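Local atomic coordinates of Rpb7-binding protein seb1 (Schizosaccharomyces pombe 972h-, PDB entry 5MDT), a protein that drives transcription termination in fission yeast by binding RNA polymerase II, whose C-terminal domain its CTD-interacting domain probably recognises, and nascent RNA. Residues I65-V70 with D127-A132; G94-A99 with A132-P137; S13-K18 with A51-V56; T57-A62 with V107-Q112; N80-S83 with P87-A90. All coordinates share one frame; numbering follows the deposited sequence.

All five contacts lie within the CTD-interacting domain, an all-helical bundle. Interaction 3 comes first along the chain, closing the end of helix 40-53 on that of helix 4-16. Helix 59-79 then serves interactions 1 and 4, with centres about 15 Å apart, and helix 92-113 serves interactions 2 and 4. Interactions 1 and 2 touch, their centres about 8 Å apart, and share Ala132; interactions 3 and 4, about 10 Å between centres, meet at Lys59. Interactions 1 to 4 join helices distant in sequence through hydrogen bonds or salt bridges on both sides of the chain's centre, consistent with one compact domain, while interaction 5 shapes the loop between helices 59-79 and 92-113.

Interaction 1 (I65-V70 with D127-A132); sequences ILDSIV and DIWEKA
Trp129 and Asp67 bury most of the surface here, and a single hydrogen bond joins them. The indole NE1 of Trp129 donates to Asp67 OD1 over 2.8 Å, but the bond is bent, with an N-H...O angle of 132°. The oxygen sits tilted from the indole plane and receives the N-H on its anti side, a little out of the carboxylate plane, and the two flat groups are turned 52° against each other. Asp67 turns CG to the side of its carbonyl carbon, opposite the main-chain N, and its carboxylate thereby reaches the indole nitrogen. Val70, one turn further on, brings CG1 to 4.1 Å from Trp129 NE1, while Ile128 CG2 lies 4.1 Å from Asp67 OD1, so methyl groups border the polar pair. The same Asp67 OD1 also forms a salt bridge with Arg71 NE, which probably favours the charged carboxylate in this buried place. Phe135 meets the Trp129 ring edge-to-face, and Leu140 and Leu143 of helix 137-150 pack on it. The short helical axes run nearly parallel, 9° apart, and come no nearer than 11.7 Å; the long indole bridges this gap between helices 59-79 and 119-131 in the all-helical CTD-interacting domain fold.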
# COMPACT_ATOMS: atom_id res chain seq x y z
N ILE A 65 -3.23 3.32 -2.45
CA ILE A 65 -3.87 1.99 -2.63
C ILE A 65 -3.28 1.02 -1.58
O ILE A 65 -4.04 0.32 -0.91
CB ILE A 65 -3.67 1.48 -4.08
CG1 ILE A 65 -4.49 2.33 -5.06
CG2 ILE A 65 -4.03 -0.05 -4.22
CD1 ILE A 65 -3.99 2.17 -6.50
N LEU A 66 -1.95 0.96 -1.48
CA LEU A 66 -1.25 0.13 -0.51
C LEU A 66 -1.76 0.42 0.90
O LEU A 66 -2.04 -0.51 1.64
CB LEU A 66 0.27 0.37 -0.57
CG LEU A 66 1.12 -0.34 0.51
CD1 LEU A 66 1.07 -1.87 0.34
CD2 LEU A 66 2.61 0.11 0.42
N ASP A 67 -1.90 1.72 1.25
CA ASP A 67 -2.37 2.13 2.56
C ASP A 67 -3.74 1.54 2.87
O ASP A 67 -3.95 0.97 3.94
CB ASP A 67 -2.43 3.66 2.64
CG ASP A 67 -3.15 4.15 3.88
OD1 ASP A 67 -2.77 3.71 5.00
OD2 ASP A 67 -4.17 4.87 3.73
N SER A 68 -4.68 1.71 1.93
CA SER A 68 -6.05 1.25 2.15
C SER A 68 -6.11 -0.28 2.27
O SER A 68 -6.75 -0.81 3.18
CB SER A 68 -6.95 1.72 1.02
OG SER A 68 -8.30 1.34 1.26
N ILE A 69 -5.38 -0.97 1.41
CA ILE A 69 -5.37 -2.43 1.43
C ILE A 69 -4.72 -2.99 2.72
O ILE A 69 -5.31 -3.86 3.34
CB ILE A 69 -4.73 -2.96 0.14
CG1 ILE A 69 -5.72 -2.75 -1.04
CG2 ILE A 69 -4.39 -4.46 0.30
CD1 ILE A 69 -5.15 -3.03 -2.40
N VAL A 70 -3.53 -2.48 3.12
CA VAL A 70 -2.83 -2.98 4.31
C VAL A 70 -3.66 -2.76 5.58
O VAL A 70 -3.81 -3.69 6.37
CB VAL A 70 -1.36 -2.49 4.46
CG1 VAL A 70 -1.26 -1.00 4.81
CG2 VAL A 70 -0.60 -3.34 5.49
N ASP A 127 2.21 8.63 9.84
CA ASP A 127 1.43 9.06 11.00
C ASP A 127 0.18 8.18 11.15
O ASP A 127 -0.12 7.74 12.26
CB ASP A 127 0.99 10.53 10.85
CG ASP A 127 2.08 11.57 11.05
OD1 ASP A 127 3.13 11.24 11.64
OD2 ASP A 127 1.88 12.73 10.63
N ILE A 128 -0.53 7.93 10.03
CA ILE A 128 -1.74 7.09 9.98
C ILE A 128 -1.39 5.67 10.45
O ILE A 128 -2.10 5.11 11.29
CB ILE A 128 -2.40 7.14 8.56
CG1 ILE A 128 -3.08 8.53 8.35
CG2 ILE A 128 -3.41 5.98 8.34
CD1 ILE A 128 -3.43 8.87 6.89
N TRP A 129 -0.27 5.12 9.95
CA TRP A 129 0.23 3.79 10.29
C TRP A 129 0.68 3.69 11.75
O TRP A 129 0.48 2.66 12.38
CB TRP A 129 1.37 3.41 9.34
CG TRP A 129 0.92 3.27 7.91
CD1 TRP A 129 -0.32 2.91 7.48
CD2 TRP A 129 1.74 3.38 6.74
NE1 TRP A 129 -0.34 2.83 6.11
CE2 TRP A 129 0.92 3.10 5.63
CE3 TRP A 129 3.09 3.75 6.52
CZ2 TRP A 129 1.40 3.15 4.31
CZ3 TRP A 129 3.57 3.77 5.22
CH2 TRP A 129 2.72 3.48 4.13
N GLU A 130 1.27 4.77 12.28
CA GLU A 130 1.70 4.83 13.67
C GLU A 130 0.49 4.77 14.61
O GLU A 130 0.50 4.01 15.58
CB GLU A 130 2.54 6.09 13.91
CG GLU A 130 3.14 6.20 15.30
CD GLU A 130 4.18 7.29 15.40
OE1 GLU A 130 3.85 8.46 15.09
OE2 GLU A 130 5.34 6.97 15.75
N LYS A 131 -0.56 5.55 14.29
CA LYS A 131 -1.81 5.65 15.05
C LYS A 131 -2.58 4.33 15.02
O LYS A 131 -3.16 3.93 16.04
CB LYS A 131 -2.66 6.81 14.48
CG LYS A 131 -3.91 7.16 15.28
CD LYS A 131 -4.81 8.10 14.49
CE LYS A 131 -6.12 8.38 15.19
NZ LYS A 131 -6.95 9.35 14.42
N ALA A 132 -2.58 3.64 13.87
CA ALA A 132 -3.28 2.37 13.70
C ALA A 132 -2.40 1.17 14.10
O ALA A 132 -2.88 0.04 14.07
CB ALA A 132 -3.74 2.22 12.25

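Interaction 2 (G94-A99 with A132-P137); sequences GGWCKA and ASTFPP
Trp96 and Thr134 are brought together by the indole torsions: CG lies opposite the main-chain N (chi1 178°), which carries the ring out from helix 92-113, and a chi2 of 9° turns its NE1 edge toward the loop. There Trp96 NE1 donates to the carbonyl oxygen of Thr134 at 2.9 Å with an N-H...O angle of 156°. The oxygen lies in the indole plane, and the donor approaches in the carbonyl plane on a lone pair, so this bond fixes the edge of the ring against the main chain. Beside it, Thr134 CG2 comes within 4.1 Å of Trp96 NE1. That methyl is also seated over the centre of the Phe135 ring, 4.0 Å above its plane, the indole edge and the phenyl face lying in directions roughly at right angles. Ser133 O approaches the indole edge at Trp96 CZ2, 4.3 Å away, without bonding to it. The hydroxyl of Thr134 has another partner, Gln74 OE1, and Gln74 and Val70 of helix 59-79 also pack against Trp96. Ser133, with its positive phi, ends helix 119-131 in a Schellman motif, and Pro136 occupies the N-cap position of helix 137-150: Trp96 thus clasps the short helix-helix connection of this helical domain.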
# COMPACT_ATOMS: atom_id res chain seq x y z
N GLY A 94 -1.86 -12.79 6.63
CA GLY A 94 -0.98 -13.09 5.50
C GLY A 94 -0.91 -11.92 4.55
O GLY A 94 0.18 -11.47 4.20
N GLY A 95 -2.07 -11.33 4.23
CA GLY A 95 -2.12 -10.15 3.36
C GLY A 95 -1.43 -8.95 3.98
O GLY A 95 -0.71 -8.22 3.30
N TRP A 96 -1.63 -8.75 5.30
CA TRP A 96 -1.04 -7.65 6.07
C TRP A 96 0.50 -7.81 6.05
O TRP A 96 1.22 -6.84 5.78
CB TRP A 96 -1.60 -7.74 7.51
CG TRP A 96 -1.12 -6.74 8.53
CD1 TRP A 96 -0.35 -5.63 8.32
CD2 TRP A 96 -1.41 -6.76 9.93
NE1 TRP A 96 -0.13 -4.97 9.50
CE2 TRP A 96 -0.78 -5.65 10.51
CE3 TRP A 96 -2.15 -7.63 10.75
CZ2 TRP A 96 -0.84 -5.38 11.89
CZ3 TRP A 96 -2.23 -7.36 12.11
CH2 TRP A 96 -1.59 -6.25 12.67
N CYS A 97 0.99 -9.04 6.25
CA CYS A 97 2.42 -9.37 6.22
C CYS A 97 3.03 -9.09 4.82
O CYS A 97 4.05 -8.42 4.72
CB CYS A 97 2.63 -10.82 6.64
SG CYS A 97 4.34 -11.39 6.50
N LYS A 98 2.39 -9.60 3.75
CA LYS A 98 2.90 -9.41 2.37
C LYS A 98 2.88 -7.93 2.01
O LYS A 98 3.85 -7.47 1.42
CB LYS A 98 2.11 -10.22 1.34
CG LYS A 98 2.26 -11.73 1.52
CD LYS A 98 1.49 -12.50 0.45
CE LYS A 98 1.42 -13.99 0.73
NZ LYS A 98 0.47 -14.33 1.84
N ALA A 99 1.81 -7.19 2.35
CA ALA A 99 1.78 -5.74 2.05
C ALA A 99 2.91 -5.01 2.81
O ALA A 99 3.57 -4.14 2.25
CB ALA A 99 0.41 -5.15 2.40
N ALA A 132 -2.58 3.64 13.87
CA ALA A 132 -3.28 2.37 13.70
C ALA A 132 -2.40 1.17 14.10
O ALA A 132 -2.88 0.04 14.07
CB ALA A 132 -3.74 2.22 12.25
N SER A 133 -1.11 1.43 14.49
CA SER A 133 -0.09 0.42 14.83
C SER A 133 0.07 -0.63 13.68
O SER A 133 0.31 -1.81 13.92
CB SER A 133 -0.41 -0.27 16.16
OG SER A 133 -0.55 0.67 17.21
N THR A 134 -0.07 -0.16 12.42
CA THR A 134 -0.01 -0.99 11.19
C THR A 134 1.37 -1.63 11.01
O THR A 134 1.47 -2.78 10.60
CB THR A 134 -0.44 -0.14 9.97
OG1 THR A 134 -1.69 0.48 10.24
CG2 THR A 134 -0.56 -0.97 8.68
N PHE A 135 2.43 -0.86 11.30
CA PHE A 135 3.81 -1.31 11.16
C PHE A 135 4.58 -1.10 12.47
O PHE A 135 4.27 -0.15 13.19
CB PHE A 135 4.50 -0.55 10.02
CG PHE A 135 3.87 -0.75 8.66
CD1 PHE A 135 3.66 -2.03 8.16
CD2 PHE A 135 3.50 0.33 7.87
CE1 PHE A 135 3.06 -2.22 6.91
CE2 PHE A 135 2.93 0.14 6.61
CZ PHE A 135 2.70 -1.13 6.14
N PRO A 136 5.61 -1.95 12.76
CA PRO A 136 6.41 -1.74 13.98
C PRO A 136 7.12 -0.37 13.99
O PRO A 136 7.44 0.12 12.90
CB PRO A 136 7.43 -2.89 13.93
CG PRO A 136 6.81 -3.91 13.04
CD PRO A 136 6.09 -3.11 12.00
N PRO A 137 7.36 0.26 15.16
CA PRO A 137 8.01 1.60 15.17
C PRO A 137 9.36 1.69 14.45
O PRO A 137 9.66 2.75 13.89
CB PRO A 137 8.13 1.93 16.66
CG PRO A 137 7.09 1.11 17.32
CD PRO A 137 7.03 -0.17 16.54

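Interaction 3 (S13-K18 with A51-V56); sequences SLEHSK and AKRAPV
The guanidinium of Arg53 receives Glu15 OE1 at its edge, almost exactly in its plane, whereas the carboxylate of Glu15 is approached from above one face. Two nitrogens grip this one oxygen side-on. Arg53 NE is the closer, 2.8 Å from Glu15 OE1 with a fairly straight N-H...O angle of 160°; Arg53 NH2 stands 3.2 Å from Glu15 OE1 and makes a more bent bond of 136°. Both come to OE1 from the same face of the carboxylate, and the two planes are inclined by 52°. The salt bridge is therefore a fork closing on a single atom, unlike the coplanar arrangement in which each carboxylate oxygen takes its own N-H. Arg53 has CG between the main-chain N and C, and from there to NE the chain runs extended across Glu15 at about a right angle.

Pro55 adds a nonpolar flank. Its CD is 4.1 Å from Glu15 CG, and its CG is 4.0 Å from the carbonyl oxygen of Glu15, so the ring rests against both the aliphatic stem and the main chain of that residue. Tyr50 also touches the Glu15 side chain, and Asp12 OD1 adds a long, weak ion pair to Arg53 NH2. Nearby, Ser17 OG donates to Leu14 O at 2.7 Å, where Ser17 N is bonded too, holding the chain as it leaves helix 4-16. The arrangement is a surface salt bridge backed by proline, joining the C-terminal ends of helices 4-16 and 40-53 in the helical CTD-interacting domain.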
# COMPACT_ATOMS: atom_id res chain seq x y z
N SER A 13 -6.64 1.19 -15.82
CA SER A 13 -7.34 2.47 -16.03
C SER A 13 -6.65 3.60 -15.26
O SER A 13 -6.43 4.68 -15.81
CB SER A 13 -8.80 2.37 -15.60
OG SER A 13 -9.51 1.45 -16.41
N LEU A 14 -6.26 3.33 -14.00
CA LEU A 14 -5.59 4.34 -13.16
C LEU A 14 -4.25 4.76 -13.75
O LEU A 14 -3.88 5.94 -13.70
CB LEU A 14 -5.41 3.80 -11.74
CG LEU A 14 -5.02 4.81 -10.66
CD1 LEU A 14 -6.16 5.84 -10.41
CD2 LEU A 14 -4.70 4.08 -9.37
N GLU A 15 -3.54 3.81 -14.36
CA GLU A 15 -2.25 4.08 -15.01
C GLU A 15 -2.39 5.14 -16.11
O GLU A 15 -1.49 5.98 -16.26
CB GLU A 15 -1.69 2.79 -15.61
CG GLU A 15 -0.19 2.85 -15.82
CD GLU A 15 0.41 1.59 -16.40
OE1 GLU A 15 -0.25 0.53 -16.34
OE2 GLU A 15 1.55 1.68 -16.93
N HIS A 16 -3.51 5.13 -16.84
CA HIS A 16 -3.77 6.07 -17.94
C HIS A 16 -4.44 7.39 -17.51
O HIS A 16 -4.54 8.31 -18.33
CB HIS A 16 -4.56 5.39 -19.06
CG HIS A 16 -3.82 4.22 -19.64
ND1 HIS A 16 -4.12 2.92 -19.28
CD2 HIS A 16 -2.74 4.20 -20.47
CE1 HIS A 16 -3.26 2.15 -19.92
NE2 HIS A 16 -2.40 2.88 -20.64
N SER A 17 -4.85 7.52 -16.23
CA SER A 17 -5.46 8.74 -15.68
C SER A 17 -4.43 9.89 -15.61
O SER A 17 -3.23 9.65 -15.72
CB SER A 17 -6.05 8.46 -14.30
OG SER A 17 -5.03 8.37 -13.31
N LYS A 18 -4.89 11.13 -15.42
CA LYS A 18 -3.96 12.25 -15.34
C LYS A 18 -3.15 12.27 -14.04
O LYS A 18 -1.95 12.58 -14.08
CB LYS A 18 -4.69 13.60 -15.55
CG LYS A 18 -5.32 13.73 -16.93
CD LYS A 18 -5.52 15.18 -17.36
CE LYS A 18 -5.97 15.25 -18.81
NZ LYS A 18 -5.96 16.65 -19.32
N ALA A 51 2.75 -0.15 -8.93
CA ALA A 51 3.55 0.96 -8.36
C ALA A 51 4.89 1.13 -9.06
O ALA A 51 5.32 2.25 -9.34
CB ALA A 51 3.77 0.73 -6.89
N LYS A 52 5.52 0.02 -9.40
CA LYS A 52 6.86 0.09 -10.02
C LYS A 52 6.79 0.58 -11.47
O LYS A 52 7.66 1.33 -11.88
CB LYS A 52 7.52 -1.29 -9.94
CG LYS A 52 7.93 -1.71 -8.50
CD LYS A 52 9.09 -0.86 -7.89
CE LYS A 52 10.42 -1.24 -8.48
NZ LYS A 52 11.55 -0.38 -7.98
N ARG A 53 5.73 0.22 -12.23
CA ARG A 53 5.65 0.66 -13.64
C ARG A 53 4.98 2.01 -13.83
O ARG A 53 5.11 2.61 -14.89
CB ARG A 53 4.94 -0.38 -14.53
CG ARG A 53 3.42 -0.47 -14.34
CD ARG A 53 2.79 -1.59 -15.18
NE ARG A 53 1.33 -1.45 -15.17
CZ ARG A 53 0.50 -2.21 -14.46
NH1 ARG A 53 0.95 -3.24 -13.77
NH2 ARG A 53 -0.81 -1.97 -14.49
N ALA A 54 4.22 2.45 -12.84
CA ALA A 54 3.42 3.66 -12.96
C ALA A 54 4.20 4.93 -13.27
O ALA A 54 5.37 5.02 -12.88
CB ALA A 54 2.58 3.84 -11.69
N PRO A 55 3.59 5.92 -13.96
CA PRO A 55 4.29 7.20 -14.19
C PRO A 55 4.76 7.81 -12.85
O PRO A 55 4.17 7.52 -11.81
CB PRO A 55 3.18 8.09 -14.77
CG PRO A 55 2.27 7.14 -15.46
CD PRO A 55 2.22 5.96 -14.52
N VAL A 56 5.78 8.69 -12.89
CA VAL A 56 6.34 9.32 -11.67
C VAL A 56 5.30 10.08 -10.85
O VAL A 56 5.38 10.10 -9.62
CB VAL A 56 7.58 10.20 -11.98
CG1 VAL A 56 8.71 9.38 -12.61
CG2 VAL A 56 7.22 11.39 -12.86

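Interaction 4 (T57-A62 with V107-Q112); sequences THKLGA and VADAIQ
Lys59 NZ forms a salt bridge with Asp109 OD2 at 3.0 Å, using the syn lone pair of that oxygen. The other carboxylate oxygen is reached indirectly: a water accepts from Lys59 NZ at 2.9 Å and donates to Asp109 OD1 at 2.8 Å, so that ammonium, carboxylate and water close a small ring. Nearer the main chains the contact turns nonpolar, with Lys59 CB set 4.0 Å from Ala110 CB. The small alanine lets the backbones come close, the CA atoms of Lys59 and Ala110 being 5.5 Å apart.

The lysine chain is bent at chi2 (-51°) and extended afterwards, which turns it from the alanine toward the carboxylate and lays it across Asp109 at about a right angle; its CE passes 3.3 Å from Asp109 OD2. Beyond this first shell, the strongest partner of the ammonium is Ala51 O, and Ala54 O adds a weak bond. Carbonyls at and just beyond the C-terminal end of helix 40-53 thus gather round the positive charge, which they would be expected to stabilise together with Asp109. Lys52 NZ makes only a long, weak ion pair with Asp109 OD1. The buried cluster sits where the first turn of helix 59-79 meets the last turns of helix 92-113, with the end of helix 40-53 beside the ammonium and Ile122 of helix 119-131 packed on Ala110.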
# COMPACT_ATOMS: atom_id res chain seq x y z
N THR A 57 4.30 10.65 -11.53
CA THR A 57 3.22 11.42 -10.91
C THR A 57 2.22 10.50 -10.18
O THR A 57 1.41 10.98 -9.39
CB THR A 57 2.47 12.19 -12.01
OG1 THR A 57 2.03 11.23 -12.98
CG2 THR A 57 3.35 13.28 -12.70
N HIS A 58 2.26 9.19 -10.50
CA HIS A 58 1.31 8.19 -9.99
C HIS A 58 1.78 7.37 -8.78
O HIS A 58 1.00 6.57 -8.26
CB HIS A 58 0.95 7.24 -11.16
CG HIS A 58 0.04 7.86 -12.18
ND1 HIS A 58 0.22 9.16 -12.64
CD2 HIS A 58 -0.99 7.30 -12.86
CE1 HIS A 58 -0.74 9.36 -13.54
NE2 HIS A 58 -1.49 8.26 -13.71
N LYS A 59 3.03 7.56 -8.31
CA LYS A 59 3.57 6.73 -7.20
C LYS A 59 2.83 7.01 -5.91
O LYS A 59 2.55 6.07 -5.14
CB LYS A 59 5.08 7.06 -6.98
CG LYS A 59 5.99 6.92 -8.21
CD LYS A 59 5.83 5.58 -8.92
CE LYS A 59 7.01 5.45 -9.89
NZ LYS A 59 7.15 4.04 -10.37
N LEU A 60 2.43 8.28 -5.69
CA LEU A 60 1.67 8.60 -4.48
C LEU A 60 0.34 7.87 -4.45
O LEU A 60 0.02 7.26 -3.42
CB LEU A 60 1.46 10.11 -4.30
CG LEU A 60 0.67 10.52 -3.06
CD1 LEU A 60 1.40 10.14 -1.77
CD2 LEU A 60 0.40 12.04 -3.08
N GLY A 61 -0.40 7.89 -5.57
CA GLY A 61 -1.69 7.18 -5.67
C GLY A 61 -1.51 5.69 -5.40
O GLY A 61 -2.40 5.05 -4.81
N ALA A 62 -0.38 5.10 -5.84
CA ALA A 62 -0.13 3.67 -5.60
C ALA A 62 0.08 3.42 -4.09
O ALA A 62 -0.37 2.40 -3.56
CB ALA A 62 1.10 3.21 -6.38
N VAL A 107 7.97 2.82 -0.94
CA VAL A 107 8.34 4.17 -0.42
C VAL A 107 9.65 4.62 -1.05
O VAL A 107 9.76 5.77 -1.51
CB VAL A 107 8.32 4.27 1.13
CG1 VAL A 107 8.82 5.64 1.61
CG2 VAL A 107 6.91 3.98 1.67
N ALA A 108 10.65 3.71 -1.12
CA ALA A 108 11.95 4.04 -1.71
C ALA A 108 11.81 4.47 -3.17
O ALA A 108 12.41 5.45 -3.58
CB ALA A 108 12.89 2.84 -1.61
N ASP A 109 10.96 3.77 -3.94
CA ASP A 109 10.69 4.06 -5.34
C ASP A 109 10.01 5.43 -5.47
O ASP A 109 10.35 6.21 -6.37
CB ASP A 109 9.79 2.96 -5.92
CG ASP A 109 9.50 3.07 -7.39
OD1 ASP A 109 10.43 2.83 -8.20
OD2 ASP A 109 8.33 3.32 -7.75
N ALA A 110 9.08 5.75 -4.56
CA ALA A 110 8.41 7.05 -4.61
C ALA A 110 9.39 8.15 -4.26
O ALA A 110 9.40 9.19 -4.92
CB ALA A 110 7.22 7.07 -3.65
N ILE A 111 10.30 7.90 -3.29
CA ILE A 111 11.35 8.88 -2.94
C ILE A 111 12.24 9.18 -4.16
O ILE A 111 12.58 10.34 -4.43
CB ILE A 111 12.17 8.39 -1.70
CG1 ILE A 111 11.33 8.44 -0.41
CG2 ILE A 111 13.51 9.13 -1.55
CD1 ILE A 111 11.99 7.83 0.84
N GLN A 112 12.59 8.14 -4.91
CA GLN A 112 13.46 8.30 -6.08
C GLN A 112 12.77 9.06 -7.24
O GLN A 112 13.41 9.87 -7.89
CB GLN A 112 13.95 6.92 -6.54
CG GLN A 112 15.09 6.95 -7.55
CD GLN A 112 15.41 5.58 -8.09
OE1 GLN A 112 15.14 4.55 -7.46
NE2 GLN A 112 16.02 5.53 -9.27
O HOH W 1 9.83 2.99 -10.97

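Interaction 5 (N80-S83 with P87-A90); sequences NNES and PVDA
Ser83 and Pro87 make the closer half of this contact, main chain against main chain. The carbonyl oxygen of Ser83 lies 3.3 Å from Pro87 CA, a CA-H...O contact with an angle of 129° at the hydrogen. It is equally 3.3 Å from Pro87 N, but a proline nitrogen inside the chain carries no hydrogen, and no hydrogen bond can form there. Pro87 CB follows at 3.9 Å from Ser83 O, although the CB itself leads away from the segment as a whole. The loop between them is fastened from within, Ser83 OG accepting from Asn86 N.

The other half is looser and lies toward the surface. Glu82 and Val88 cross at about a right angle, and their closest approach is 4.1 Å, from Glu82 OE2 to Val88 CB; Val88 CG2 comes only to 4.2 Å from Glu82 CD. The glutamate is extended beyond CG (chi2 176°), so it passes its carboxylate across the valine and on to hydroxyls near the start of helix 92-113. There OE2 is hydrogen-bonded to Ser93 OG and OE1 to Ser91 OG, while Val88 N shares Ser93 OG as a partner. Asn81, with positive phi, closes helix 59-79 in a Schellman motif just before this loop.

No classical hydrogen bond or salt bridge spans the two segments. What holds the loop in shape is therefore probably the side-chain bonding of Glu82 to the serines and of Ser83 within the loop, with the CA-H...O contact and van der Waals touches as modest additions.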
# COMPACT_ATOMS: atom_id res chain seq x y z
N ASN A 80 -10.41 -11.56 13.29
CA ASN A 80 -10.25 -13.02 13.31
C ASN A 80 -9.17 -13.50 14.30
O ASN A 80 -8.77 -14.67 14.24
CB ASN A 80 -10.01 -13.53 11.89
CG ASN A 80 -11.23 -13.42 11.03
OD1 ASN A 80 -12.12 -14.29 11.05
ND2 ASN A 80 -11.35 -12.32 10.29
N ASN A 81 -8.73 -12.61 15.23
CA ASN A 81 -7.70 -12.85 16.26
C ASN A 81 -6.40 -13.45 15.68
O ASN A 81 -5.81 -14.37 16.25
CB ASN A 81 -8.26 -13.68 17.42
CG ASN A 81 -9.42 -13.01 18.10
OD1 ASN A 81 -10.59 -13.30 17.82
ND2 ASN A 81 -9.12 -12.04 18.96
N GLU A 82 -5.97 -12.89 14.53
CA GLU A 82 -4.78 -13.29 13.81
C GLU A 82 -3.63 -12.35 14.15
O GLU A 82 -3.84 -11.14 14.32
CB GLU A 82 -5.05 -13.27 12.30
CG GLU A 82 -5.91 -14.42 11.81
CD GLU A 82 -6.27 -14.40 10.33
OE1 GLU A 82 -7.38 -14.86 10.00
OE2 GLU A 82 -5.46 -13.90 9.51
N SER A 83 -2.43 -12.91 14.25
CA SER A 83 -1.21 -12.19 14.61
C SER A 83 -0.39 -11.84 13.37
O SER A 83 -0.29 -12.65 12.45
CB SER A 83 -0.36 -13.04 15.56
OG SER A 83 0.94 -12.50 15.75
N PRO A 87 1.61 -14.96 10.96
CA PRO A 87 0.48 -14.83 10.04
C PRO A 87 -0.04 -16.12 9.41
O PRO A 87 0.71 -17.08 9.23
CB PRO A 87 1.01 -13.88 8.97
CG PRO A 87 2.46 -14.14 8.93
CD PRO A 87 2.87 -14.49 10.33
N VAL A 88 -1.34 -16.11 9.06
CA VAL A 88 -2.02 -17.18 8.34
C VAL A 88 -1.92 -16.71 6.89
O VAL A 88 -2.56 -15.72 6.51
CB VAL A 88 -3.49 -17.42 8.78
CG1 VAL A 88 -4.10 -18.61 8.05
CG2 VAL A 88 -3.60 -17.61 10.29
N ASP A 89 -1.05 -17.36 6.11
CA ASP A 89 -0.72 -17.00 4.73
C ASP A 89 -1.94 -16.73 3.83
O ASP A 89 -1.98 -15.70 3.17
CB ASP A 89 0.20 -18.07 4.11
CG ASP A 89 1.54 -18.20 4.82
OD1 ASP A 89 2.07 -17.17 5.30
OD2 ASP A 89 2.07 -19.34 4.89
N ALA A 90 -2.95 -17.62 3.87
CA ALA A 90 -4.16 -17.50 3.05
C ALA A 90 -5.24 -16.63 3.68
O ALA A 90 -6.36 -16.58 3.17
CB ALA A 90 -4.72 -18.88 2.74